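Local coordinates for protein pyruvate kinase (Toxoplasma gondii, PDB 3GG8) that probably catalyses the last step of glycolysis, transferring the phosphate of phosphoenolpyruvate to ADP to give pyruvate and ATP, as other pyruvate kinases do, at residues T34-C42 with H447-T455; P117-I128 with Y176-I187. All coordinates share one frame; numbering follows the deposited sequence.

Contact 1. Residues T34-C42 with H447-T455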
loop_
_atom_site.group_PDB
_atom_site.type_symbol
_atom_site.label_atom_id
_atom_site.label_comp_id
_atom_site.label_asym_id
_atom_site.label_seq_id
_atom_site.Cartn_x
_atom_site.Cartn_y
_atom_site.Cartn_z
ATOM N N THR C 34 4.480 6.583 34.809
ATOM C CA THR C 34 3.100 7.015 35.161
ATOM C C THR C 34 2.287 7.509 33.969
ATOM O O THR C 34 1.072 7.660 34.070
ATOM C CB THR C 34 3.052 8.090 36.267
ATOM O OG1 THR C 34 3.878 9.199 35.901
ATOM C CG2 THR C 34 3.518 7.513 37.585
ATOM N N ALA C 35 2.944 7.750 32.838
ATOM C CA ALA C 35 2.246 8.220 31.648
ATOM C C ALA C 35 1.940 7.108 30.623
ATOM O O ALA C 35 1.567 7.398 29.473
ATOM C CB ALA C 35 2.998 9.380 31.005
ATOM N N HIS C 36 2.073 5.846 31.049
ATOM C CA HIS C 36 1.612 4.691 30.258
ATOM C C HIS C 36 0.123 4.828 29.885
ATOM O O HIS C 36 -0.662 5.452 30.619
ATOM C CB HIS C 36 1.833 3.392 31.028
ATOM C CG HIS C 36 0.980 3.275 32.252
ATOM N ND1 HIS C 36 1.427 3.631 33.504
ATOM C CD2 HIS C 36 -0.302 2.874 32.411
ATOM C CE1 HIS C 36 0.454 3.459 34.381
ATOM N NE2 HIS C 36 -0.603 2.994 33.746
ATOM N N ARG C 37 -0.250 4.238 28.750
ATOM C CA ARG C 37 -1.600 4.370 28.177
ATOM C C ARG C 37 -2.586 3.284 28.627
ATOM O O ARG C 37 -3.782 3.547 28.824
ATOM C CB ARG C 37 -1.501 4.416 26.648
ATOM C CG ARG C 37 -0.272 5.166 26.126
ATOM C CD ARG C 37 -0.391 6.683 26.315
ATOM N NE ARG C 37 -1.573 7.217 25.632
ATOM C CZ ARG C 37 -1.653 7.450 24.322
ATOM N NH1 ARG C 37 -0.609 7.212 23.540
ATOM N NH2 ARG C 37 -2.778 7.921 23.794
ATOM N N THR C 38 -2.084 2.066 28.799
ATOM C CA THR C 38 -2.868 0.943 29.339
ATOM C C THR C 38 -3.468 1.252 30.730
ATOM O O THR C 38 -2.805 1.849 31.572
ATOM C CB THR C 38 -2.009 -0.377 29.323
ATOM O OG1 THR C 38 -1.419 -0.551 28.017
ATOM C CG2 THR C 38 -2.841 -1.588 29.643
ATOM N N ARG C 39 -4.737 0.887 30.934
ATOM C CA ARG C 39 -5.479 1.134 32.178
ATOM C C ARG C 39 -5.290 -0.017 33.180
ATOM O O ARG C 39 -5.166 -1.176 32.785
ATOM C CB ARG C 39 -6.966 1.214 31.844
ATOM C CG ARG C 39 -7.532 2.575 31.522
ATOM C CD ARG C 39 -6.659 3.461 30.707
ATOM N NE ARG C 39 -5.745 4.298 31.488
ATOM C CZ ARG C 39 -6.096 5.336 32.250
ATOM N NH1 ARG C 39 -5.155 6.024 32.872
ATOM N NH2 ARG C 39 -7.369 5.687 32.412
ATOM N N ILE C 40 -5.267 0.285 34.478
ATOM C CA ILE C 40 -4.981 -0.761 35.474
ATOM C C ILE C 40 -6.185 -0.993 36.387
ATOM O O ILE C 40 -6.706 -0.047 36.995
ATOM C CB ILE C 40 -3.704 -0.458 36.292
ATOM C CG1 ILE C 40 -2.466 -0.415 35.371
ATOM C CG2 ILE C 40 -3.512 -1.473 37.413
ATOM C CD1 ILE C 40 -1.209 0.088 36.033
ATOM N N VAL C 41 -6.635 -2.250 36.444
ATOM C CA VAL C 41 -7.735 -2.648 37.330
ATOM C C VAL C 41 -7.177 -3.367 38.569
ATOM O O VAL C 41 -6.363 -4.304 38.452
ATOM C CB VAL C 41 -8.773 -3.546 36.600
ATOM C CG1 VAL C 41 -9.948 -3.894 37.524
ATOM C CG2 VAL C 41 -9.254 -2.885 35.282
ATOM N N CYS C 42 -7.614 -2.904 39.747
ATOM C CA CYS C 42 -7.168 -3.454 41.036
ATOM C C CYS C 42 -8.338 -3.996 41.831
ATOM O O CYS C 42 -9.381 -3.339 41.969
ATOM C CB CYS C 42 -6.454 -2.390 41.858
ATOM S SG CYS C 42 -4.955 -1.761 41.058
ATOM N N HIS C 447 -16.777 5.643 33.063
ATOM C CA HIS C 447 -16.720 4.579 32.056
ATOM C C HIS C 447 -15.429 4.612 31.241
ATOM O O HIS C 447 -14.930 3.592 30.795
ATOM C CB HIS C 447 -17.938 4.638 31.128
ATOM C CG HIS C 447 -19.236 4.321 31.808
ATOM N ND1 HIS C 447 -20.420 4.951 31.482
ATOM C CD2 HIS C 447 -19.538 3.443 32.795
ATOM C CE1 HIS C 447 -21.396 4.463 32.223
ATOM N NE2 HIS C 447 -20.888 3.552 33.034
ATOM N N LEU C 448 -14.885 5.806 31.084
ATOM C CA LEU C 448 -13.704 6.048 30.264
ATOM C C LEU C 448 -12.403 5.627 30.934
ATOM O O LEU C 448 -11.344 5.663 30.307
ATOM C CB LEU C 448 -13.653 7.539 29.899
ATOM C CG LEU C 448 -14.072 8.071 28.519
ATOM C CD1 LEU C 448 -14.818 7.092 27.616
ATOM C CD2 LEU C 448 -14.827 9.376 28.678
ATOM N N GLN C 449 -12.477 5.221 32.196
ATOM C CA GLN C 449 -11.280 4.844 32.954
ATOM C C GLN C 449 -10.770 3.481 32.493
ATOM O O GLN C 449 -9.728 3.011 32.930
ATOM C CB GLN C 449 -11.585 4.812 34.453
ATOM C CG GLN C 449 -12.051 6.150 35.016
ATOM C CD GLN C 449 -11.041 7.257 34.811
ATOM O OE1 GLN C 449 -9.847 7.098 35.099
ATOM N NE2 GLN C 449 -11.518 8.399 34.334
ATOM N N VAL C 450 -11.520 2.896 31.568
ATOM C CA VAL C 450 -11.310 1.546 31.072
ATOM C C VAL C 450 -10.756 1.551 29.615
ATOM O O VAL C 450 -10.520 0.497 29.019
ATOM C CB VAL C 450 -12.663 0.779 31.309
ATOM C CG1 VAL C 450 -13.260 0.235 30.085
ATOM C CG2 VAL C 450 -12.564 -0.224 32.471
ATOM N N ILE C 451 -10.509 2.756 29.084
ATOM C CA ILE C 451 -10.080 2.975 27.695
ATOM C C ILE C 451 -8.565 3.311 27.631
ATOM O O ILE C 451 -8.136 4.329 28.172
ATOM C CB ILE C 451 -10.891 4.146 27.005
ATOM C CG1 ILE C 451 -12.415 4.000 27.176
ATOM C CG2 ILE C 451 -10.563 4.258 25.509
ATOM C CD1 ILE C 451 -12.995 2.655 26.696
ATOM N N ARG C 452 -7.768 2.460 26.964
ATOM C CA ARG C 452 -6.343 2.738 26.767
ATOM C C ARG C 452 -6.109 4.070 26.042
ATOM O O ARG C 452 -6.720 4.344 25.017
ATOM C CB ARG C 452 -5.637 1.603 26.008
ATOM C CG ARG C 452 -4.123 1.711 26.085
ATOM C CD ARG C 452 -3.360 1.158 24.889
ATOM N NE ARG C 452 -3.239 -0.280 24.947
ATOM C CZ ARG C 452 -2.311 -1.008 24.327
ATOM N NH1 ARG C 452 -1.357 -0.459 23.589
ATOM N NH2 ARG C 452 -2.343 -2.309 24.472
ATOM N N GLY C 453 -5.230 4.897 26.592
ATOM C CA GLY C 453 -4.759 6.082 25.907
ATOM C C GLY C 453 -5.535 7.319 26.284
ATOM O O GLY C 453 -5.188 8.427 25.861
ATOM N N VAL C 454 -6.600 7.118 27.056
ATOM C CA VAL C 454 -7.469 8.195 27.506
ATOM C C VAL C 454 -7.171 8.582 28.951
ATOM O O VAL C 454 -7.054 7.719 29.805
ATOM C CB VAL C 454 -8.980 7.801 27.351
ATOM C CG1 VAL C 454 -9.914 8.856 27.965
ATOM C CG2 VAL C 454 -9.323 7.614 25.889
ATOM N N THR C 455 -6.991 9.882 29.206
ATOM C CA THR C 455 -7.214 10.413 30.547
ATOM C C THR C 455 -8.399 11.381 30.490
ATOM O O THR C 455 -8.876 11.753 29.425
ATOM C CB THR C 455 -5.983 11.067 31.213
ATOM O OG1 THR C 455 -5.739 12.352 30.637
ATOM C CG2 THR C 455 -4.740 10.176 31.104
HETATM O O HOH W 1 -4.612 6.483 29.437
#

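Contact 2. Residues P117-I128 with Y176-I187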
loop_
_atom_site.group_PDB
_atom_site.type_symbol
_atom_site.label_atom_id
_atom_site.label_comp_id
_atom_site.label_asym_id
_atom_site.label_seq_id
_atom_site.Cartn_x
_atom_site.Cartn_y
_atom_site.Cartn_z
ATOM N N PRO C 117 -8.111 -35.749 53.192
ATOM C CA PRO C 117 -7.923 -35.732 51.743
ATOM C C PRO C 117 -7.669 -37.134 51.191
ATOM O O PRO C 117 -7.198 -38.023 51.914
ATOM C CB PRO C 117 -6.682 -34.847 51.557
ATOM C CG PRO C 117 -6.576 -34.060 52.832
ATOM C CD PRO C 117 -7.039 -35.013 53.883
ATOM N N ILE C 118 -8.003 -37.324 49.918
ATOM C CA ILE C 118 -7.885 -38.630 49.269
ATOM C C ILE C 118 -6.907 -38.563 48.103
ATOM O O ILE C 118 -6.874 -37.586 47.357
ATOM C CB ILE C 118 -9.264 -39.189 48.792
ATOM C CG1 ILE C 118 -9.961 -38.210 47.836
ATOM C CG2 ILE C 118 -10.152 -39.489 49.987
ATOM C CD1 ILE C 118 -11.000 -38.848 46.929
ATOM N N THR C 119 -6.102 -39.601 47.941
ATOM C CA THR C 119 -5.199 -39.596 46.806
ATOM C C THR C 119 -5.619 -40.667 45.802
ATOM O O THR C 119 -5.739 -41.847 46.152
ATOM C CB THR C 119 -3.686 -39.687 47.207
ATOM O OG1 THR C 119 -3.284 -41.048 47.273
ATOM C CG2 THR C 119 -3.419 -39.019 48.548
ATOM N N LEU C 120 -5.878 -40.233 44.566
ATOM C CA LEU C 120 -6.234 -41.153 43.492
ATOM C C LEU C 120 -5.032 -41.428 42.616
ATOM O O LEU C 120 -4.215 -40.538 42.379
ATOM C CB LEU C 120 -7.390 -40.623 42.655
ATOM C CG LEU C 120 -8.687 -40.472 43.441
ATOM C CD1 LEU C 120 -8.921 -38.999 43.748
ATOM C CD2 LEU C 120 -9.848 -41.068 42.675
ATOM N N GLN C 121 -4.939 -42.673 42.155
ATOM C CA GLN C 121 -3.826 -43.143 41.342
ATOM C C GLN C 121 -4.205 -43.078 39.872
ATOM O O GLN C 121 -5.365 -43.305 39.515
ATOM C CB GLN C 121 -3.521 -44.603 41.690
ATOM C CG GLN C 121 -2.083 -44.863 42.080
ATOM C CD GLN C 121 -1.784 -44.325 43.457
ATOM O OE1 GLN C 121 -0.894 -43.489 43.633
ATOM N NE2 GLN C 121 -2.557 -44.771 44.446
ATOM N N GLN C 122 -3.228 -42.795 39.014
ATOM C CA GLN C 122 -3.461 -42.811 37.570
ATOM C C GLN C 122 -4.081 -44.133 37.121
ATOM O O GLN C 122 -3.604 -45.207 37.487
ATOM C CB GLN C 122 -2.171 -42.535 36.796
ATOM C CG GLN C 122 -2.354 -42.655 35.287
ATOM C CD GLN C 122 -1.171 -42.152 34.503
ATOM O OE1 GLN C 122 -0.512 -41.185 34.897
ATOM N NE2 GLN C 122 -0.898 -42.797 33.369
ATOM N N GLY C 123 -5.157 -44.046 36.345
ATOM C CA GLY C 123 -5.830 -45.237 35.837
ATOM C C GLY C 123 -6.790 -45.862 36.839
ATOM O O GLY C 123 -7.425 -46.886 36.548
ATOM N N ALA C 124 -6.897 -45.249 38.017
ATOM C CA ALA C 124 -7.856 -45.705 39.018
ATOM C C ALA C 124 -9.246 -45.115 38.769
ATOM O O ALA C 124 -9.389 -44.017 38.217
ATOM C CB ALA C 124 -7.373 -45.396 40.434
ATOM N N THR C 125 -10.251 -45.883 39.185
ATOM C CA THR C 125 -11.670 -45.589 39.003
ATOM C C THR C 125 -12.193 -44.643 40.087
ATOM O O THR C 125 -12.002 -44.896 41.277
ATOM C CB THR C 125 -12.471 -46.916 39.052
ATOM O OG1 THR C 125 -12.099 -47.734 37.935
ATOM C CG2 THR C 125 -13.980 -46.679 39.044
ATOM N N LEU C 126 -12.864 -43.572 39.666
ATOM C CA LEU C 126 -13.573 -42.671 40.583
ATOM C C LEU C 126 -15.036 -42.462 40.177
ATOM O O LEU C 126 -15.329 -41.932 39.101
ATOM C CB LEU C 126 -12.864 -41.319 40.686
ATOM C CG LEU C 126 -13.517 -40.151 41.445
ATOM C CD1 LEU C 126 -13.671 -40.436 42.943
ATOM C CD2 LEU C 126 -12.691 -38.886 41.223
ATOM N N LYS C 127 -15.944 -42.884 41.048
ATOM C CA LYS C 127 -17.356 -42.622 40.864
ATOM C C LYS C 127 -17.648 -41.211 41.354
ATOM O O LYS C 127 -17.229 -40.832 42.449
ATOM C CB LYS C 127 -18.184 -43.650 41.640
ATOM C CG LYS C 127 -19.683 -43.576 41.411
ATOM C CD LYS C 127 -20.308 -44.889 41.822
ATOM C CE LYS C 127 -21.805 -44.765 42.058
ATOM N NZ LYS C 127 -22.381 -46.126 42.346
ATOM N N ILE C 128 -18.333 -40.419 40.532
ATOM C CA ILE C 128 -18.815 -39.125 40.986
ATOM C C ILE C 128 -20.329 -39.122 41.003
ATOM O O ILE C 128 -20.963 -39.233 39.964
ATOM C CB ILE C 128 -18.268 -37.960 40.145
ATOM C CG1 ILE C 128 -16.739 -37.955 40.181
ATOM C CG2 ILE C 128 -18.831 -36.600 40.650
ATOM C CD1 ILE C 128 -16.119 -36.894 39.309
ATOM N N TYR C 176 -25.130 -40.398 38.657
ATOM C CA TYR C 176 -23.708 -40.684 38.859
ATOM C C TYR C 176 -22.987 -40.780 37.523
ATOM O O TYR C 176 -23.604 -40.916 36.463
ATOM C CB TYR C 176 -23.494 -41.998 39.631
ATOM C CG TYR C 176 -23.746 -43.236 38.792
ATOM C CD1 TYR C 176 -25.012 -43.818 38.750
ATOM C CD2 TYR C 176 -22.717 -43.822 38.024
ATOM C CE1 TYR C 176 -25.266 -44.945 37.982
ATOM C CE2 TYR C 176 -22.961 -44.949 37.240
ATOM C CZ TYR C 176 -24.242 -45.505 37.228
ATOM O OH TYR C 176 -24.519 -46.626 36.471
ATOM N N VAL C 177 -21.661 -40.760 37.614
ATOM C CA VAL C 177 -20.763 -40.881 36.480
ATOM C C VAL C 177 -19.573 -41.707 36.984
ATOM O O VAL C 177 -19.109 -41.515 38.115
ATOM C CB VAL C 177 -20.339 -39.459 35.984
ATOM C CG1 VAL C 177 -19.054 -39.485 35.180
ATOM C CG2 VAL C 177 -21.466 -38.818 35.172
ATOM N N ILE C 178 -19.137 -42.668 36.170
ATOM C CA ILE C 178 -17.909 -43.420 36.434
ATOM C C ILE C 178 -16.790 -42.729 35.684
ATOM O O ILE C 178 -16.914 -42.401 34.503
ATOM C CB ILE C 178 -17.999 -44.928 35.987
ATOM C CG1 ILE C 178 -19.307 -45.596 36.456
ATOM C CG2 ILE C 178 -16.787 -45.732 36.478
ATOM C CD1 ILE C 178 -19.517 -45.620 37.975
ATOM N N THR C 179 -15.698 -42.474 36.371
ATOM C CA THR C 179 -14.594 -41.788 35.729
ATOM C C THR C 179 -13.300 -42.554 35.960
ATOM O O THR C 179 -13.260 -43.503 36.746
ATOM C CB THR C 179 -14.446 -40.323 36.204
ATOM O OG1 THR C 179 -13.940 -40.288 37.544
ATOM C CG2 THR C 179 -15.768 -39.578 36.141
ATOM N N GLN C 180 -12.248 -42.136 35.268
ATOM C CA GLN C 180 -10.959 -42.767 35.407
ATOM C C GLN C 180 -9.867 -41.701 35.512
ATOM O O GLN C 180 -9.751 -40.841 34.639
ATOM C CB GLN C 180 -10.739 -43.663 34.202
ATOM C CG GLN C 180 -9.708 -44.733 34.381
ATOM C CD GLN C 180 -9.267 -45.268 33.041
ATOM O OE1 GLN C 180 -9.634 -46.377 32.648
ATOM N NE2 GLN C 180 -8.507 -44.457 32.305
ATOM N N ALA C 181 -9.081 -41.750 36.586
ATOM C CA ALA C 181 -8.039 -40.752 36.826
ATOM C C ALA C 181 -6.972 -40.754 35.725
ATOM O O ALA C 181 -6.439 -41.798 35.382
ATOM C CB ALA C 181 -7.407 -40.968 38.188
ATOM N N GLN C 182 -6.687 -39.578 35.164
ATOM C CA GLN C 182 -5.688 -39.457 34.093
ATOM C C GLN C 182 -4.282 -39.258 34.664
ATOM O O GLN C 182 -3.280 -39.538 33.997
ATOM C CB GLN C 182 -6.045 -38.352 33.083
ATOM C CG GLN C 182 -7.309 -38.610 32.249
ATOM C CD GLN C 182 -7.317 -39.982 31.573
ATOM O OE1 GLN C 182 -6.582 -40.233 30.607
ATOM N NE2 GLN C 182 -8.157 -40.881 32.084
ATOM N N ASN C 183 -4.232 -38.778 35.906
ATOM C CA ASN C 183 -2.986 -38.615 36.652
ATOM C C ASN C 183 -3.174 -38.989 38.127
ATOM O O ASN C 183 -4.309 -39.159 38.595
ATOM C CB ASN C 183 -2.462 -37.180 36.512
ATOM C CG ASN C 183 -3.406 -36.145 37.106
ATOM O OD1 ASN C 183 -3.012 -35.342 37.953
ATOM N ND2 ASN C 183 -4.660 -36.156 36.661
ATOM N N THR C 184 -2.057 -39.140 38.841
ATOM C CA THR C 184 -2.051 -39.322 40.296
ATOM C C THR C 184 -2.106 -37.956 41.007
ATOM O O THR C 184 -1.301 -37.068 40.726
ATOM C CB THR C 184 -0.804 -40.115 40.745
ATOM O OG1 THR C 184 -0.768 -41.368 40.048
ATOM C CG2 THR C 184 -0.815 -40.367 42.263
ATOM N N ALA C 185 -3.072 -37.786 41.906
ATOM C CA ALA C 185 -3.208 -36.530 42.654
ATOM C C ALA C 185 -3.873 -36.700 44.026
ATOM O O ALA C 185 -4.513 -37.717 44.309
ATOM C CB ALA C 185 -3.944 -35.479 41.819
ATOM N N THR C 186 -3.694 -35.695 44.875
ATOM C CA THR C 186 -4.283 -35.663 46.205
ATOM C C THR C 186 -5.285 -34.525 46.242
ATOM O O THR C 186 -4.929 -33.365 46.010
ATOM C CB THR C 186 -3.201 -35.453 47.287
ATOM O OG1 THR C 186 -2.395 -36.632 47.376
ATOM C CG2 THR C 186 -3.825 -35.174 48.653
ATOM N N ILE C 187 -6.541 -34.848 46.522
ATOM C CA ILE C 187 -7.562 -33.800 46.580
ATOM C C ILE C 187 -8.196 -33.686 47.969
ATOM O O ILE C 187 -8.407 -34.689 48.654
ATOM C CB ILE C 187 -8.650 -33.945 45.451
ATOM C CG1 ILE C 187 -9.290 -35.341 45.475
ATOM C CG2 ILE C 187 -8.038 -33.640 44.071
ATOM C CD1 ILE C 187 -10.627 -35.431 44.759
#

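Contact 1. Residues T34-C42 with H447-T455
Arg39 reaches across to the chain at 447-455 and lies among its backbone carbonyls. Its aliphatic part runs along this backbone, with CD 3.1 Å from Ile451 O, while Val454 O sits over one face of the guanidinium. NH2 is 3.3 Å from Val454 O, but the N-H points too far off line for a hydrogen bond, so the attraction is probably mainly electrostatic. A long cation suits a place lined by peptide oxygens. A water over the guanidinium lies within hydrogen-bonding distance of both Arg37 O and Val454 O (2.8 Å from the latter), linking the two segments.

Arg37 meets the type II turn Ile451-Val454 with both backbone and side chain. Gly453 N donates to Arg37 O (3.0 Å) from above the carbonyl plane. In return Arg37, its chain bent at chi2 (-73°) and chi3 so that it curls back, sends NH2 to Gly453 O at 3.2 Å; this bond is nearly straight (174°) and uses a lone pair. Glycine, at the third position of the turn with phi 95°, lets the guanidinium lie against its bare CA. Arg37 NH1 goes on to Pro431 O.

Arg452 packs its CG 3.3 Å from Arg37 O and lays a guanidinium face over Thr38 OG1. The hydroxyl's hydrogen bond goes instead to Glu371, and Arg452 NH2 reaches the carbonyls of Val337 and Thr341.

The contact thus joins the loop leading into strand 39-43, and the strand's first residue, held in the barrel between strands 62-68 and 343-346 and covered by helix 356-371, to the loop entering strand 454-458, which pairs with 435-439 in the alpha/beta domain.

Contact 2. Residues P117-I128 with Y176-I187
Ile118 and Ile187 lie side by side, their CG1 atoms 3.8 Å apart, at one end of an antiparallel pairing that runs through two ladders. Leu120 CD1 closes on Ile187 CG1 (4.1 Å), and farther along Leu126, Ile128, Val177 and Thr179 project from the corresponding face of the second ladder. This is the tight side: Ile141 packs on Ile118, Leu126 and Ile128, while Val167 and Val169 cover Thr179 and Val177. Beta-branched Ile, Val and Thr suit extended backbone, and the leucines fill the face between them.

Thr179 is the polar member of this buried row. With chi1 at 72°, OG1 stands between its backbone N and carbonyl carbon and turns to Leu126 O, to which it donates at 2.7 Å. Thr179 N donates to the same oxygen at 2.8 Å, so the carbonyl is gripped twice and the hydroxyl is satisfied within the sheet.

The other side is looser. Thr119, Thr186 and Thr125 are exposed, and the extended Lys127 chain crosses Tyr176 at a slant and brings NZ over the ring face, 5.0 Å from the centroid and 15° off the normal, a long cation-pi contact, while Tyr176 OH bonds Glu171. Between the ladders the type II turn Gln121-Ala124 interrupts the pairing, with Gly123 taking the positive phi (82°) of its third position. There Thr184 OG1 replaces a backbone acceptor for Gln122 N (3.0 Å), and Gly123 N reaches Ala181 O at 2.8 Å.

Backbone hydrogen bonds therefore set the register, mainly apolar residues pack on the inner face, and mostly polar or amphipathic ones lie toward solvent, with Ile178 the apolar exception, packed against Thr125 and Lys127, a division consistent with the small beta domain that pyruvate kinases carry as a mobile lid beside the active site.

How the contacts relate
From the N terminus, the chain first lays down 34-42, leading into the opening strand of the eight-stranded barrel. After the third barrel strand, 97-101, it departs into the beta-rich insertion, where contact 2 closes a short loop: 117-128 pairs with 176-187 across 47 intervening residues without helix. The chain then returns to the barrel at strand 224-227, completes it, and enters the alpha/beta domain, whose residues 447-455 come back to 34-42. Contact 1 therefore closes a loop of some 400 residues that encloses contact 2 entirely. One joins two domains, the other shapes a third; their centres lie about 45 Å apart, and they do not touch.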